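Local coordinates for myosin-4 (PDB 3MMI), which moves along actin filaments as a yeast class V myosin, carrying ASH1 and other mRNAs to the bud, here represented by its globular cargo-binding tail, at residues G53-I58 and L105-R110. Sequence-based numbering, arbitrary orientation.
Sequences GPIHVI and LSNLSR
Pro54 lays the CD corner of its ring against the side-chain amide of Asn107, Pro54 CD lying 3.3 Å from Asn107 OD1, and the two side chains cross at about a right angle. One residue on, the backbone N of Ile55 donates to the same oxygen, with 3.0 Å between Ile55 N and Asn107 OD1. The N-H...O angle is 146° and the donor is tilted 33° from the carbonyl plane, a somewhat bent bond. Asn107 thus takes up an N-H near the start of helix 53-67. Its other amide atom, ND2, donates to the backbone of Phe103 one turn earlier in its own helix, and these two bonds together fix the rotation of the amide. Were Asn107 replaced by an alanine, the N-H of Ile55 would probably lose this acceptor and a gap would be likely to open beside the proline ring. The Ile55 side chain runs past Asn107 in the opposite direction. With CG1 anti to the backbone N (chi1 -169°), Ile55 CD1 rests 3.4 Å from Asn107 O and Ile55 CG1 packs 3.8 Å from Arg110 CB. Beyond CB the arginine chain bends at chi2, and Arg110 NE makes a 3.3 Å bond to Ser106 O, which Ser109 OG approaches from the opposite face. Farther along, Ile58 faces Ile78 and Val81 of helix 71-91, which also receives Leu108. The contact therefore joins the start of helix 53-67 to the C-terminal end of helix 97-108 within the all-helical tail, with helix 26-37 against Pro54 and helix 132-168 against Leu105.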
loop_
_atom_site.group_PDB
_atom_site.type_symbol
_atom_site.label_atom_id
_atom_site.label_comp_id
_atom_site.label_asym_id
_atom_site.label_seq_id
_atom_site.Cartn_x
_atom_site.Cartn_y
_atom_site.Cartn_z
ATOM N N GLY A 53 12.537 -2.885 -20.326
ATOM C CA GLY A 53 12.477 -3.618 -21.540
ATOM C C GLY A 53 11.030 -3.916 -21.812
ATOM O O GLY A 53 10.552 -3.671 -22.937
ATOM N N PRO A 54 10.328 -4.493 -20.806
ATOM C CA PRO A 54 8.996 -4.996 -21.152
ATOM C C PRO A 54 8.065 -3.905 -21.553
ATOM O O PRO A 54 7.200 -4.130 -22.419
ATOM C CB PRO A 54 8.513 -5.668 -19.875
ATOM C CG PRO A 54 9.736 -6.058 -19.167
ATOM C CD PRO A 54 10.755 -4.961 -19.474
ATOM N N ILE A 55 8.262 -2.716 -20.995
ATOM C CA ILE A 55 7.385 -1.617 -21.376
ATOM C C ILE A 55 7.710 -1.158 -22.787
ATOM O O ILE A 55 6.882 -0.593 -23.512
ATOM C CB ILE A 55 7.335 -0.420 -20.325
ATOM C CG1 ILE A 55 6.210 0.563 -20.645
ATOM C CG2 ILE A 55 8.675 0.418 -20.271
ATOM C CD1 ILE A 55 4.806 -0.089 -20.660
ATOM N N HIS A 56 8.944 -1.425 -23.188
ATOM C CA HIS A 56 9.377 -1.084 -24.534
ATOM C C HIS A 56 8.741 -2.079 -25.521
ATOM O O HIS A 56 8.204 -1.706 -26.525
ATOM C CB HIS A 56 10.913 -1.028 -24.606
ATOM C CG HIS A 56 11.433 -0.670 -25.975
ATOM N ND1 HIS A 56 11.335 0.626 -26.484
ATOM C CD2 HIS A 56 11.967 -1.463 -26.973
ATOM C CE1 HIS A 56 11.820 0.629 -27.719
ATOM N NE2 HIS A 56 12.197 -0.629 -28.045
ATOM N N VAL A 57 8.743 -3.346 -25.195
ATOM C CA VAL A 57 8.193 -4.324 -26.095
ATOM C C VAL A 57 6.671 -4.138 -26.195
ATOM O O VAL A 57 6.125 -4.036 -27.311
ATOM C CB VAL A 57 8.506 -5.743 -25.582
ATOM C CG1 VAL A 57 7.859 -6.823 -26.472
ATOM C CG2 VAL A 57 9.945 -5.946 -25.528
ATOM N N ILE A 58 5.987 -4.092 -25.029
ATOM C CA ILE A 58 4.535 -3.868 -24.969
ATOM C C ILE A 58 4.130 -2.642 -25.763
ATOM O O ILE A 58 3.206 -2.657 -26.566
ATOM C CB ILE A 58 4.046 -3.708 -23.540
ATOM C CG1 ILE A 58 3.999 -5.069 -22.852
ATOM C CG2 ILE A 58 2.598 -3.146 -23.519
ATOM C CD1 ILE A 58 4.303 -5.034 -21.320
ATOM N N LEU A 105 6.176 -3.468 -11.685
ATOM C CA LEU A 105 5.291 -2.369 -11.418
ATOM C C LEU A 105 5.868 -1.125 -12.001
ATOM O O LEU A 105 5.155 -0.311 -12.556
ATOM C CB LEU A 105 5.003 -2.172 -9.950
ATOM C CG LEU A 105 3.967 -3.197 -9.430
ATOM C CD1 LEU A 105 3.995 -3.414 -7.957
ATOM C CD2 LEU A 105 2.543 -2.920 -9.941
ATOM N N SER A 106 7.171 -0.996 -11.932
ATOM C CA SER A 106 7.792 0.118 -12.589
ATOM C C SER A 106 7.551 0.155 -14.091
ATOM O O SER A 106 7.332 1.228 -14.630
ATOM C CB SER A 106 9.294 0.097 -12.343
ATOM O OG SER A 106 9.770 1.312 -12.894
ATOM N N ASN A 107 7.533 -1.032 -14.745
ATOM C CA ASN A 107 7.227 -1.161 -16.185
ATOM C C ASN A 107 5.734 -0.822 -16.460
ATOM O O ASN A 107 5.437 -0.037 -17.324
ATOM C CB ASN A 107 7.645 -2.565 -16.710
ATOM C CG ASN A 107 9.157 -2.606 -17.169
ATOM O OD1 ASN A 107 9.477 -2.205 -18.292
ATOM N ND2 ASN A 107 10.055 -3.073 -16.283
ATOM N N LEU A 108 4.826 -1.444 -15.709
ATOM C CA LEU A 108 3.370 -1.247 -15.957
ATOM C C LEU A 108 2.962 0.180 -15.676
ATOM O O LEU A 108 2.023 0.718 -16.310
ATOM C CB LEU A 108 2.511 -2.144 -15.087
ATOM C CG LEU A 108 2.623 -3.627 -15.377
ATOM C CD1 LEU A 108 1.577 -4.317 -14.531
ATOM C CD2 LEU A 108 2.536 -3.978 -16.865
ATOM N N SER A 109 3.722 0.800 -14.771
ATOM C CA SER A 109 3.363 2.101 -14.276
ATOM C C SER A 109 3.460 3.142 -15.354
ATOM O O SER A 109 2.934 4.239 -15.205
ATOM C CB SER A 109 4.166 2.544 -13.034
ATOM O OG SER A 109 5.401 3.138 -13.454
ATOM N N ARG A 110 4.037 2.773 -16.466
ATOM C CA ARG A 110 4.226 3.710 -17.576
ATOM C C ARG A 110 3.123 3.554 -18.635
ATOM O O ARG A 110 3.060 4.340 -19.538
ATOM C CB ARG A 110 5.639 3.479 -18.226
ATOM C CG ARG A 110 6.818 4.035 -17.379
ATOM C CD ARG A 110 8.134 3.313 -17.447
ATOM N NE ARG A 110 8.956 3.561 -16.209
ATOM C CZ ARG A 110 9.720 4.625 -16.106
ATOM N NH1 ARG A 110 9.705 5.504 -17.071
ATOM N NH2 ARG A 110 10.480 4.826 -15.088
#